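Long-range contacts in Lin0012 protein (Listeria innocua, PDB 3K17), which probably acts as an ATP-dependent phosphomevalonate kinase of the GHMP family, serving the mevalonate route to isopentenyl diphosphate: residues Leu15-Glu20 / Ile323-Thr328; Ile31-Asn36 / Leu347-Gly352; Phe215-Thr220 / Gly319-Ala324; Ser272-Asn277 / Ala310-Gly315; Asp302-Met307 / Glu333-Glu338. One frame throughout, in Å; residues are numbered along the deposited sequence.

Contact 1: residues Leu15-Glu20 / Ile323-Thr328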
# COMPACT_ATOMS: atom_id res chain seq x y z
N LEU A 15 -33.88 -13.47 21.05
CA LEU A 15 -34.65 -12.24 21.08
C LEU A 15 -34.53 -11.61 22.45
O LEU A 15 -34.85 -12.25 23.46
CB LEU A 15 -36.13 -12.52 20.78
CG LEU A 15 -36.52 -12.67 19.31
CD1 LEU A 15 -37.99 -13.06 19.21
CD2 LEU A 15 -36.26 -11.34 18.58
N TYR A 16 -34.04 -10.37 22.50
CA TYR A 16 -33.97 -9.66 23.76
C TYR A 16 -35.41 -9.37 24.13
O TYR A 16 -36.23 -9.06 23.26
CB TYR A 16 -33.20 -8.35 23.60
CG TYR A 16 -31.72 -8.48 23.82
CD1 TYR A 16 -31.18 -8.47 25.11
CD2 TYR A 16 -30.85 -8.67 22.74
CE1 TYR A 16 -29.83 -8.64 25.32
CE2 TYR A 16 -29.48 -8.84 22.95
CZ TYR A 16 -28.98 -8.83 24.25
OH TYR A 16 -27.64 -9.01 24.47
N VAL A 17 -35.72 -9.46 25.42
CA VAL A 17 -37.08 -9.20 25.88
C VAL A 17 -37.12 -7.91 26.69
O VAL A 17 -38.09 -7.16 26.63
CB VAL A 17 -37.61 -10.36 26.75
CG1 VAL A 17 -39.00 -10.01 27.29
CG2 VAL A 17 -37.67 -11.64 25.93
N ALA A 18 -36.03 -7.64 27.42
CA ALA A 18 -35.92 -6.44 28.24
C ALA A 18 -34.47 -6.19 28.64
O ALA A 18 -33.67 -7.13 28.70
CB ALA A 18 -36.78 -6.59 29.49
N GLY A 19 -34.13 -4.94 28.90
CA GLY A 19 -32.77 -4.61 29.33
C GLY A 19 -31.77 -4.28 28.24
O GLY A 19 -30.59 -4.10 28.53
N GLU A 20 -32.24 -4.17 26.99
CA GLU A 20 -31.34 -3.86 25.88
C GLU A 20 -30.64 -2.51 26.06
O GLU A 20 -31.21 -1.58 26.64
CB GLU A 20 -32.10 -3.84 24.55
CG GLU A 20 -32.82 -5.13 24.22
CD GLU A 20 -34.32 -5.00 24.40
OE1 GLU A 20 -34.75 -4.58 25.49
OE2 GLU A 20 -35.07 -5.32 23.45
N ILE A 323 -41.73 -7.42 19.87
CA ILE A 323 -42.32 -8.56 20.59
C ILE A 323 -43.47 -8.10 21.49
O ILE A 323 -43.57 -6.92 21.81
CB ILE A 323 -41.28 -9.25 21.50
CG1 ILE A 323 -40.72 -8.24 22.50
CG2 ILE A 323 -40.18 -9.88 20.66
CD1 ILE A 323 -39.80 -8.83 23.55
N ALA A 324 -44.32 -9.04 21.90
CA ALA A 324 -45.44 -8.70 22.75
C ALA A 324 -45.95 -9.86 23.61
O ALA A 324 -45.75 -11.03 23.29
CB ALA A 324 -46.59 -8.16 21.91
N PHE A 325 -46.61 -9.49 24.71
CA PHE A 325 -47.23 -10.45 25.63
C PHE A 325 -48.73 -10.10 25.62
O PHE A 325 -49.09 -8.93 25.73
CB PHE A 325 -46.70 -10.25 27.05
CG PHE A 325 -45.32 -10.81 27.26
CD1 PHE A 325 -45.12 -12.18 27.36
CD2 PHE A 325 -44.23 -9.96 27.37
CE1 PHE A 325 -43.84 -12.71 27.57
CE2 PHE A 325 -42.94 -10.48 27.58
CZ PHE A 325 -42.75 -11.85 27.68
N SER A 326 -49.59 -11.11 25.47
CA SER A 326 -51.04 -10.90 25.45
C SER A 326 -51.78 -11.75 26.49
O SER A 326 -51.35 -12.85 26.83
CB SER A 326 -51.60 -11.21 24.05
OG SER A 326 -51.16 -10.25 23.09
N LYS A 327 -52.90 -11.22 26.97
CA LYS A 327 -53.71 -11.91 27.98
C LYS A 327 -54.18 -13.31 27.60
O LYS A 327 -54.21 -14.21 28.44
CB LYS A 327 -54.93 -11.08 28.35
CG LYS A 327 -54.73 -10.13 29.51
CD LYS A 327 -53.94 -8.90 29.11
CE LYS A 327 -53.87 -7.94 30.29
NZ LYS A 327 -55.23 -7.60 30.77
N THR A 328 -54.57 -13.49 26.34
CA THR A 328 -55.06 -14.79 25.89
C THR A 328 -54.60 -15.07 24.48
O THR A 328 -54.12 -14.17 23.79
CB THR A 328 -56.60 -14.84 25.90
OG1 THR A 328 -57.11 -13.91 24.93
CG2 THR A 328 -57.16 -14.48 27.27

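Contact 2: residues Ile31-Asn36 / Leu347-Gly352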
# COMPACT_ATOMS: atom_id res chain seq x y z
N ILE A 31 -33.18 -9.85 29.92
CA ILE A 31 -33.98 -11.06 29.81
C ILE A 31 -33.98 -11.42 28.32
O ILE A 31 -34.10 -10.54 27.48
CB ILE A 31 -35.44 -10.82 30.23
CG1 ILE A 31 -35.51 -10.34 31.69
CG2 ILE A 31 -36.25 -12.10 30.02
CD1 ILE A 31 -34.96 -11.35 32.68
N LEU A 32 -33.81 -12.70 28.00
CA LEU A 32 -33.83 -13.12 26.60
C LEU A 32 -34.49 -14.47 26.47
O LEU A 32 -34.52 -15.26 27.42
CB LEU A 32 -32.42 -13.25 26.01
CG LEU A 32 -31.47 -12.06 25.92
CD1 LEU A 32 -30.40 -12.19 27.01
CD2 LEU A 32 -30.80 -12.07 24.53
N THR A 33 -35.03 -14.73 25.29
CA THR A 33 -35.61 -16.03 25.02
C THR A 33 -35.04 -16.50 23.69
O THR A 33 -34.80 -15.70 22.78
CB THR A 33 -37.15 -15.99 24.91
OG1 THR A 33 -37.62 -17.32 24.61
CG2 THR A 33 -37.61 -15.07 23.78
N ALA A 34 -34.79 -17.80 23.60
CA ALA A 34 -34.30 -18.38 22.36
C ALA A 34 -35.57 -18.62 21.55
O ALA A 34 -36.66 -18.72 22.12
CB ALA A 34 -33.57 -19.69 22.64
N VAL A 35 -35.45 -18.70 20.23
CA VAL A 35 -36.64 -18.91 19.39
C VAL A 35 -36.56 -20.21 18.60
O VAL A 35 -35.49 -20.78 18.41
CB VAL A 35 -36.85 -17.73 18.40
CG1 VAL A 35 -36.83 -16.40 19.15
CG2 VAL A 35 -35.78 -17.73 17.34
N ASN A 36 -37.72 -20.67 18.15
CA ASN A 36 -37.85 -21.89 17.38
C ASN A 36 -37.40 -21.78 15.91
O ASN A 36 -38.05 -22.32 15.01
CB ASN A 36 -39.31 -22.37 17.45
CG ASN A 36 -40.29 -21.31 16.97
OD1 ASN A 36 -40.21 -20.15 17.36
ND2 ASN A 36 -41.22 -21.72 16.11
N LEU A 347 -44.06 -14.15 13.16
CA LEU A 347 -43.15 -15.29 13.20
C LEU A 347 -43.63 -16.24 14.31
O LEU A 347 -43.28 -16.05 15.49
CB LEU A 347 -41.70 -14.83 13.47
CG LEU A 347 -41.06 -13.86 12.47
CD1 LEU A 347 -39.59 -13.63 12.82
CD2 LEU A 347 -41.17 -14.42 11.06
N PRO A 348 -44.46 -17.23 13.96
CA PRO A 348 -44.98 -18.21 14.93
C PRO A 348 -43.88 -18.60 15.91
O PRO A 348 -42.79 -19.02 15.51
CB PRO A 348 -45.44 -19.36 14.05
CG PRO A 348 -46.02 -18.60 12.85
CD PRO A 348 -44.98 -17.51 12.60
N PHE A 349 -44.17 -18.47 17.20
CA PHE A 349 -43.17 -18.73 18.23
C PHE A 349 -43.45 -19.79 19.29
O PHE A 349 -44.58 -20.02 19.70
CB PHE A 349 -42.88 -17.40 18.96
CG PHE A 349 -42.07 -17.55 20.23
CD1 PHE A 349 -40.69 -17.36 20.22
CD2 PHE A 349 -42.68 -17.89 21.44
CE1 PHE A 349 -39.94 -17.50 21.38
CE2 PHE A 349 -41.94 -18.04 22.61
CZ PHE A 349 -40.56 -17.84 22.59
N HIS A 350 -42.37 -20.44 19.71
CA HIS A 350 -42.36 -21.37 20.82
C HIS A 350 -40.88 -21.42 21.20
O HIS A 350 -39.99 -21.32 20.34
CB HIS A 350 -43.01 -22.76 20.54
CG HIS A 350 -42.41 -23.55 19.43
ND1 HIS A 350 -42.90 -23.50 18.14
CD2 HIS A 350 -41.44 -24.50 19.42
CE1 HIS A 350 -42.26 -24.39 17.39
NE2 HIS A 350 -41.37 -25.00 18.14
N THR A 351 -40.62 -21.47 22.50
CA THR A 351 -39.25 -21.45 23.02
C THR A 351 -38.25 -22.34 22.31
O THR A 351 -38.47 -23.54 22.15
CB THR A 351 -39.25 -21.78 24.52
OG1 THR A 351 -40.27 -21.02 25.18
CG2 THR A 351 -37.91 -21.42 25.14
N GLY A 352 -37.13 -21.76 21.88
CA GLY A 352 -36.11 -22.54 21.20
C GLY A 352 -35.24 -23.34 22.17
O GLY A 352 -35.02 -22.93 23.30

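Contact 3: residues Phe215-Thr220 / Gly319-Ala324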
# COMPACT_ATOMS: atom_id res chain seq x y z
N PHE A 215 -46.65 -15.18 23.98
CA PHE A 215 -45.57 -14.35 23.45
C PHE A 215 -45.69 -14.26 21.92
O PHE A 215 -45.73 -15.29 21.24
CB PHE A 215 -44.22 -14.96 23.82
CG PHE A 215 -43.04 -14.08 23.52
CD1 PHE A 215 -42.85 -12.88 24.21
CD2 PHE A 215 -42.08 -14.47 22.59
CE1 PHE A 215 -41.72 -12.10 23.99
CE2 PHE A 215 -40.94 -13.70 22.36
CZ PHE A 215 -40.76 -12.52 23.06
N SER A 216 -45.76 -13.05 21.39
CA SER A 216 -45.88 -12.86 19.95
C SER A 216 -44.64 -12.18 19.36
O SER A 216 -44.10 -11.24 19.94
CB SER A 216 -47.13 -12.04 19.63
OG SER A 216 -48.31 -12.76 19.97
N VAL A 217 -44.21 -12.66 18.19
CA VAL A 217 -43.04 -12.10 17.51
C VAL A 217 -43.44 -11.52 16.16
O VAL A 217 -44.08 -12.19 15.35
CB VAL A 217 -41.94 -13.18 17.29
CG1 VAL A 217 -40.71 -12.56 16.62
CG2 VAL A 217 -41.56 -13.81 18.63
N GLY A 218 -43.07 -10.26 15.92
CA GLY A 218 -43.41 -9.62 14.65
C GLY A 218 -42.21 -8.95 13.99
O GLY A 218 -41.59 -8.08 14.58
N TRP A 219 -41.89 -9.36 12.77
CA TRP A 219 -40.76 -8.79 12.02
C TRP A 219 -41.22 -7.55 11.25
O TRP A 219 -42.15 -7.62 10.45
CB TRP A 219 -40.20 -9.83 11.05
CG TRP A 219 -39.00 -9.36 10.29
CD1 TRP A 219 -37.85 -8.84 10.81
CD2 TRP A 219 -38.80 -9.45 8.87
NE1 TRP A 219 -36.94 -8.61 9.81
CE2 TRP A 219 -37.49 -8.98 8.60
CE3 TRP A 219 -39.59 -9.89 7.79
CZ2 TRP A 219 -36.96 -8.93 7.31
CZ3 TRP A 219 -39.05 -9.85 6.50
CH2 TRP A 219 -37.74 -9.37 6.27
N THR A 220 -40.55 -6.43 11.49
CA THR A 220 -40.91 -5.18 10.83
C THR A 220 -40.46 -5.12 9.38
O THR A 220 -40.78 -4.16 8.68
CB THR A 220 -40.33 -3.97 11.57
OG1 THR A 220 -38.90 -4.01 11.47
CG2 THR A 220 -40.75 -3.98 13.03
N GLY A 319 -35.60 -1.33 13.70
CA GLY A 319 -36.09 -2.28 12.73
C GLY A 319 -36.10 -3.66 13.37
O GLY A 319 -36.38 -3.79 14.56
N ASP A 320 -35.79 -4.68 12.58
CA ASP A 320 -35.77 -6.05 13.07
C ASP A 320 -37.12 -6.43 13.68
O ASP A 320 -38.16 -6.02 13.17
CB ASP A 320 -34.63 -6.26 14.07
CG ASP A 320 -33.26 -6.28 13.40
OD1 ASP A 320 -33.20 -6.46 12.15
OD2 ASP A 320 -32.24 -6.13 14.10
N CYS A 321 -37.11 -7.20 14.77
CA CYS A 321 -38.37 -7.63 15.37
C CYS A 321 -38.86 -6.86 16.59
O CYS A 321 -38.07 -6.29 17.35
CB CYS A 321 -38.30 -9.10 15.77
SG CYS A 321 -38.00 -10.27 14.43
N GLY A 322 -40.18 -6.87 16.74
CA GLY A 322 -40.82 -6.28 17.90
C GLY A 322 -41.44 -7.50 18.58
O GLY A 322 -41.64 -8.52 17.91
N ILE A 323 -41.73 -7.42 19.87
CA ILE A 323 -42.32 -8.56 20.59
C ILE A 323 -43.47 -8.10 21.49
O ILE A 323 -43.57 -6.92 21.81
CB ILE A 323 -41.28 -9.25 21.50
CG1 ILE A 323 -40.72 -8.24 22.50
CG2 ILE A 323 -40.18 -9.88 20.66
CD1 ILE A 323 -39.80 -8.83 23.55
N ALA A 324 -44.32 -9.04 21.90
CA ALA A 324 -45.44 -8.70 22.75
C ALA A 324 -45.95 -9.86 23.61
O ALA A 324 -45.75 -11.03 23.29
CB ALA A 324 -46.59 -8.16 21.91
O HOH W 1 -48.72 -11.68 22.28
O HOH W 2 -34.55 -7.35 10.09

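Contact 4: residues Ser272-Asn277 / Ala310-Gly315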
# COMPACT_ATOMS: atom_id res chain seq x y z
N SER A 272 -46.69 -4.23 32.97
CA SER A 272 -46.26 -2.90 33.35
C SER A 272 -44.75 -2.71 33.19
O SER A 272 -44.30 -1.63 32.82
CB SER A 272 -46.69 -2.59 34.79
OG SER A 272 -46.29 -3.63 35.67
N SER A 273 -43.97 -3.76 33.45
CA SER A 273 -42.52 -3.67 33.32
C SER A 273 -42.13 -3.47 31.86
O SER A 273 -41.24 -2.67 31.54
CB SER A 273 -41.85 -4.94 33.85
OG SER A 273 -42.12 -5.12 35.22
N ILE A 274 -42.79 -4.19 30.97
CA ILE A 274 -42.51 -4.07 29.54
C ILE A 274 -42.86 -2.65 29.07
O ILE A 274 -42.09 -2.03 28.32
CB ILE A 274 -43.31 -5.11 28.74
CG1 ILE A 274 -42.80 -6.52 29.07
CG2 ILE A 274 -43.18 -4.85 27.25
CD1 ILE A 274 -41.34 -6.76 28.72
N LYS A 275 -44.00 -2.14 29.51
CA LYS A 275 -44.42 -0.80 29.12
C LYS A 275 -43.38 0.21 29.56
O LYS A 275 -43.01 1.12 28.80
CB LYS A 275 -45.77 -0.43 29.75
CG LYS A 275 -46.92 -1.35 29.39
CD LYS A 275 -48.23 -0.76 29.93
CE LYS A 275 -49.31 -1.82 30.08
NZ LYS A 275 -49.58 -2.50 28.80
N GLU A 276 -42.89 0.06 30.79
CA GLU A 276 -41.88 0.96 31.32
C GLU A 276 -40.56 0.83 30.55
O GLU A 276 -39.92 1.83 30.23
CB GLU A 276 -41.63 0.70 32.80
CG GLU A 276 -42.85 0.91 33.69
CD GLU A 276 -42.49 0.85 35.17
OE1 GLU A 276 -41.69 1.70 35.61
OE2 GLU A 276 -42.99 -0.05 35.88
N ASN A 277 -40.16 -0.41 30.26
CA ASN A 277 -38.91 -0.61 29.52
C ASN A 277 -39.06 0.09 28.18
O ASN A 277 -38.16 0.79 27.73
CB ASN A 277 -38.64 -2.10 29.30
CG ASN A 277 -37.17 -2.39 29.01
OD1 ASN A 277 -36.42 -1.50 28.60
ND2 ASN A 277 -36.75 -3.63 29.20
N ALA A 310 -48.71 -5.90 26.46
CA ALA A 310 -47.59 -4.97 26.37
C ALA A 310 -46.67 -5.41 25.23
O ALA A 310 -46.65 -6.59 24.86
CB ALA A 310 -46.83 -4.92 27.68
N GLY A 311 -45.92 -4.48 24.67
CA GLY A 311 -45.03 -4.81 23.58
C GLY A 311 -43.89 -3.83 23.46
O GLY A 311 -43.91 -2.77 24.10
N LYS A 312 -42.90 -4.16 22.63
CA LYS A 312 -41.74 -3.29 22.47
C LYS A 312 -40.80 -3.83 21.41
O LYS A 312 -40.97 -4.95 20.92
CB LYS A 312 -40.98 -3.16 23.79
CG LYS A 312 -40.54 -4.50 24.38
CD LYS A 312 -39.71 -4.35 25.67
CE LYS A 312 -38.30 -3.82 25.41
NZ LYS A 312 -37.36 -4.87 24.89
N SER A 313 -39.80 -3.03 21.06
CA SER A 313 -38.82 -3.48 20.09
C SER A 313 -37.95 -4.50 20.81
O SER A 313 -37.86 -4.49 22.05
CB SER A 313 -37.96 -2.30 19.61
OG SER A 313 -37.43 -1.59 20.72
N SER A 314 -37.33 -5.39 20.05
CA SER A 314 -36.47 -6.40 20.63
C SER A 314 -35.06 -6.21 20.09
O SER A 314 -34.81 -6.35 18.89
CB SER A 314 -36.97 -7.81 20.28
OG SER A 314 -36.02 -8.78 20.69
N GLY A 315 -34.13 -5.90 20.98
CA GLY A 315 -32.76 -5.68 20.57
C GLY A 315 -32.43 -4.21 20.38
O GLY A 315 -32.79 -3.36 21.19

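Contact 5: residues Asp302-Met307 / Glu333-Glu338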
# COMPACT_ATOMS: atom_id res chain seq x y z
N ASP A 302 -47.95 -0.30 20.28
CA ASP A 302 -49.22 0.32 20.63
C ASP A 302 -50.36 -0.67 20.53
O ASP A 302 -51.19 -0.77 21.43
CB ASP A 302 -49.51 1.52 19.74
CG ASP A 302 -48.67 2.73 20.11
OD1 ASP A 302 -48.17 2.76 21.25
OD2 ASP A 302 -48.53 3.64 19.27
N SER A 303 -50.40 -1.41 19.43
CA SER A 303 -51.46 -2.39 19.24
C SER A 303 -51.40 -3.47 20.32
O SER A 303 -52.43 -3.98 20.77
CB SER A 303 -51.36 -3.01 17.85
OG SER A 303 -50.03 -3.41 17.56
N ALA A 304 -50.18 -3.81 20.75
CA ALA A 304 -50.01 -4.82 21.80
C ALA A 304 -50.62 -4.28 23.09
O ALA A 304 -51.27 -5.00 23.84
CB ALA A 304 -48.54 -5.12 22.00
N GLU A 305 -50.40 -2.99 23.34
CA GLU A 305 -50.92 -2.36 24.54
C GLU A 305 -52.44 -2.15 24.47
O GLU A 305 -53.14 -2.42 25.44
CB GLU A 305 -50.20 -1.03 24.77
CG GLU A 305 -48.76 -1.20 25.25
CD GLU A 305 -48.07 0.12 25.50
OE1 GLU A 305 -48.75 1.07 25.92
OE2 GLU A 305 -46.83 0.20 25.30
N ASN A 306 -52.94 -1.69 23.33
CA ASN A 306 -54.37 -1.46 23.17
C ASN A 306 -55.15 -2.76 23.31
O ASN A 306 -56.32 -2.76 23.70
CB ASN A 306 -54.67 -0.85 21.80
CG ASN A 306 -54.02 0.49 21.61
OD1 ASN A 306 -53.90 1.28 22.55
ND2 ASN A 306 -53.60 0.78 20.39
N MSE A 307 -54.49 -3.88 23.01
CA MSE A 307 -55.13 -5.18 23.09
C MSE A 307 -55.15 -5.72 24.52
O MSE A 307 -55.67 -6.81 24.77
CB MSE A 307 -54.39 -6.17 22.18
CG MSE A 307 -55.26 -7.27 21.60
SE MSE A 307 -56.62 -6.56 20.42
CE MSE A 307 -55.53 -6.25 18.85
N GLU A 333 -54.08 -13.48 18.74
CA GLU A 333 -54.46 -13.63 17.34
C GLU A 333 -54.99 -12.31 16.78
O GLU A 333 -54.70 -11.94 15.64
CB GLU A 333 -55.50 -14.74 17.18
CG GLU A 333 -55.02 -16.09 17.69
CD GLU A 333 -56.08 -17.18 17.60
OE1 GLU A 333 -57.23 -16.91 18.00
OE2 GLU A 333 -55.75 -18.30 17.14
N LYS A 334 -55.77 -11.60 17.60
CA LYS A 334 -56.32 -10.31 17.19
C LYS A 334 -55.16 -9.33 17.00
O LYS A 334 -55.15 -8.53 16.07
CB LYS A 334 -57.26 -9.75 18.26
CG LYS A 334 -58.75 -9.92 17.97
CD LYS A 334 -59.19 -11.38 18.05
CE LYS A 334 -60.69 -11.50 17.85
NZ LYS A 334 -61.46 -10.76 18.90
N LEU A 335 -54.19 -9.40 17.91
CA LEU A 335 -53.02 -8.53 17.83
C LEU A 335 -52.26 -8.81 16.54
O LEU A 335 -51.92 -7.89 15.80
CB LEU A 335 -52.11 -8.75 19.04
CG LEU A 335 -50.79 -7.98 19.05
CD1 LEU A 335 -51.06 -6.49 19.02
CD2 LEU A 335 -50.00 -8.35 20.30
N VAL A 336 -51.99 -10.09 16.29
CA VAL A 336 -51.27 -10.51 15.09
C VAL A 336 -51.98 -10.03 13.82
O VAL A 336 -51.33 -9.59 12.87
CB VAL A 336 -51.12 -12.05 15.06
CG1 VAL A 336 -50.63 -12.50 13.68
CG2 VAL A 336 -50.13 -12.49 16.13
N ASN A 337 -53.31 -10.12 13.80
CA ASN A 337 -54.07 -9.68 12.64
C ASN A 337 -53.85 -8.18 12.39
O ASN A 337 -53.71 -7.75 11.25
CB ASN A 337 -55.57 -9.97 12.83
CG ASN A 337 -56.42 -9.46 11.68
OD1 ASN A 337 -56.88 -8.31 11.68
ND2 ASN A 337 -56.63 -10.30 10.67
N GLU A 338 -53.81 -7.40 13.47
CA GLU A 338 -53.57 -5.97 13.35
C GLU A 338 -52.16 -5.71 12.82
O GLU A 338 -51.96 -4.83 11.97
CB GLU A 338 -53.74 -5.29 14.71
CG GLU A 338 -55.19 -5.22 15.17
CD GLU A 338 -56.08 -4.58 14.12
OE1 GLU A 338 -55.77 -3.45 13.68
OE2 GLU A 338 -57.09 -5.21 13.73

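Contact 1: residues Leu15-Glu20 / Ile323-Thr328
The one flat group that takes part directly, the ring of Phe325, receives Val17 at its edge and close to the ring plane, with Val17 CG1 4.0 Å from Phe325 CE2. The same ring also meets that of Phe215, the two planes lying about 50° apart, and Leu270 and Tyr271 of helix 267-288 touch Phe325 as well. Val17 reaches the ring because CG1 stands anti to the backbone N (chi1 176°), and that same methyl packs at 4.0 Å against Ile323 CD1, which makes it a wedge between two residues of the opposing strand. Ile323 has the largest share of the contact: its extended CG1-CD1 arm ends over the backbone of strand 7-18, where CD1 lies 3.6 Å from both Tyr16 O and Val17 CA. Its other branch, CG2, passes Leu15 CD1 at 4.1 Å, the two side chains running in opposite directions. This is packing between two different sheets of a GHMP kinase: residues 15-18 of strand 7-18, in the large mixed sheet, run at 56° to residues 323-326 of strand 321-326, in the four-stranded antiparallel sheet. No hydrogen bond joins the two segments. Polar links between the sheets are found close by, since Tyr16 O accepts from Ser314 OG and Glu20 pairs with Lys312. Val17 and Ala18 both face Ile31 in a classic beta bulge, and Val17 is also the bulge residue that Ile323 CD1 touches.

Contact 2: residues Ile31-Asn36 / Leu347-Gly352
This is a mixed polar and aromatic contact in which the loop between strands 345-346 and 355-357 folds over the end of strand 29-35, at the corner where the chain turns into strand 37-45. Asn36 and His350, Phe349 and Thr33, and Ala34 and Gly352 are the principal pairs. The amide of Asn36, brought to the loop with CG between the backbone N and the carbonyl carbon (chi1 56°), grips it at two points: ND2 donates to Pro348 O at 3.2 Å, with that oxygen lying in the amide plane, while OD1 accepts from His350 N, also at 3.2 Å, the donor standing above the plane of the amide carbonyl. Asn36 CB lies over a face of the His350 ring, a CH-pi contact 3.5 Å from the centroid. Phe349 meets strand 29-35 by its rim, taking Thr33 OG1 at its edge 3.6 Å from CZ and Val35 CG1 4.0 Å from CE1; Phe215 joins it edge-to-face. Gly352 N bonds to Ala34 O at 3.1 Å, nearly straight at the hydrogen (174°), and Gly352 CA comes within 3.4 Å of Val35 O in a CA-H...O contact. Thr33 OG1 donates to Ala34 O from the opposite face of the carbonyl, so two donors hold that buried oxygen. Since the Asn36 amide uses both its ends, on Pro348 and on His350 two residues further on, its rotation is probably restrained, and the loop is tied to the corner by side-chain as well as backbone bonds.

Contact 3: residues Phe215-Thr220 / Gly319-Ala324
Gly319 leads into the contact near Thr220, and the first strong bonds come at Asp320, whose carbonyl oxygen takes two donors from one residue: Thr220 N, and Thr220 OG1 at 2.7 Å. The hydroxyl reaches it on a lone pair in the carbonyl plane, a position given by placing OG1 between the backbone N and the carbonyl carbon (chi1 65°). A water at the edge of the indole accepts from Trp219 NE1 at 2.7 Å and lies next to Asp320 OD1, bringing the two side chains together through solvent. Cys321 forms a non-hydrogen-bonded pair with Trp219; its SG lies 3.9 Å from Trp219 CD1 in an oblique sulfur-aromatic contact and also approaches Val217 CG1. Gly322 and Gly218 then exchange a reciprocal pair of bonds, Gly322 N to Gly218 O at 2.8 Å being close to linear (172°). At Ile323, paired with Val217 without hydrogen bonds, the hydrocarbon side chain reaches the Phe215 ring, which CG2 touches at 3.6 Å from CZ. Ala324 closes the ladder in a hydrogen-bonded pair with Ser216, where Ser216 N donates to Ala324 O at 2.8 Å and the return bond from Ala324 N to Ser216 O is more bent (143°). Trp219, Val217, Cys321 and Ile323 share one face of the sheet, while Ser216 and Ala324 turn to the other, against helix 329-341. The alternating hydrogen-bonded and non-hydrogen-bonded pairs are those of an antiparallel ladder, here between the two inner strands, 214-219 and 321-326, of the four-stranded sheet in this GHMP kinase.

Contact 4: residues Ser272-Asn277 / Ala310-Gly315
Ile274, Ala310 and Lys312 account for most of the surface buried here, where helix 267-288 packs on strand 310-313, the outermost strand at one side of the four-stranded antiparallel sheet in the C-terminal part of the GHMP kinase fold. The short axes of helix and strand run 7.1 Å apart and diverge by 33°, so the helix lies roughly along the strand. Ile274 lies at the centre of the packing. Its CG2 branch, anti to the backbone N, sits against Ala310 CB at 3.7 Å, and the same methyl comes to 3.8 Å from Gly311 N and to 3.8 Å from Lys312 CD. One branch therefore follows three successive strand residues. Ala310 offers only its methyl group, but it is approached from two helix residues: besides Ile274, the aliphatic base of Lys275 comes alongside, and the end of its chain brings NZ to 3.8 Å from Ala310 CB. This is a van der Waals approach and carries no hydrogen bond. Lys312 packs on the helix with its hydrocarbon part, where CG as well as CD lies against Ile274 CG2 and CE comes near the side chain of Asn277. The chain then bends twice, at chi3 and chi4, and carries its ammonium group away from Ile274 to a cluster of oxygens. There it forms a salt bridge with Glu20, which probably helps to offset its charge in this buried setting, and a bond to Val17 O. A third bond holds it as well, from Lys312 NZ to Ser313 O at 2.9 Å, nearly along the C=O axis.

Contact 5: residues Asp302-Met307 / Glu333-Glu338
Leu335 lays CD1 over the backbone of helix 295-306, 3.3 Å from both Ser303 C and Ala304 N, and sets CD2 against Ala304 CB at 3.9 Å. Two neighbouring helices, 295-306 and 329-341, meet here on the same face of the four-stranded antiparallel sheet in the C-terminal part of this GHMP kinase. With its CG anti to the backbone N (chi1 176°), Leu335 is directed toward the other helix and also down onto Ala324 of the sheet, which Ala304 touches too. Next to it, Ser303 keeps its hydroxyl turned back to its own helix, with Glu299 O its strongest partner and Leu300 O also within bonding reach, although OG passes Leu335 CD1 at 3.6 Å. The outer part of the interface belongs to Met307, a selenomethionine, at the end of the first helix. Its chain, bent at chi2 and chi3, reaches across to helix 329-341, where SE lies 3.9 Å from Lys334 CB at about a right angle to that side chain. Glu338 contributes hydrocarbon alone, its carboxylate being engaged by Lys341. The terminal methyl CE of Met307 settles 3.5 Å from Leu335 CA and 3.8 Å from Glu338 CG.

A sheet common to several contacts shows how distant chain segments are brought together. Contacts 1, 3 and 4 all reach the antiparallel sheet of strands 310-313, 321-326, 214-219 and 345-346; contact 1 shares Ile323 and Ala324 with contact 3, and its centre lies about 6 Å from that of contact 4. Contact 5 joins two helices on one face of this sheet, about 12 Å from contact 3 between centres. Contact 2, about 10 Å from contact 1 and 11 Å from contact 3 between centres, touches both, its strand 29-35 pairing with strand 7-18 in the large mixed sheet. Along the chain, the segments of contacts 3, 4 and 5 fall between those of contact 2, which thus brings together early and late parts of the protein.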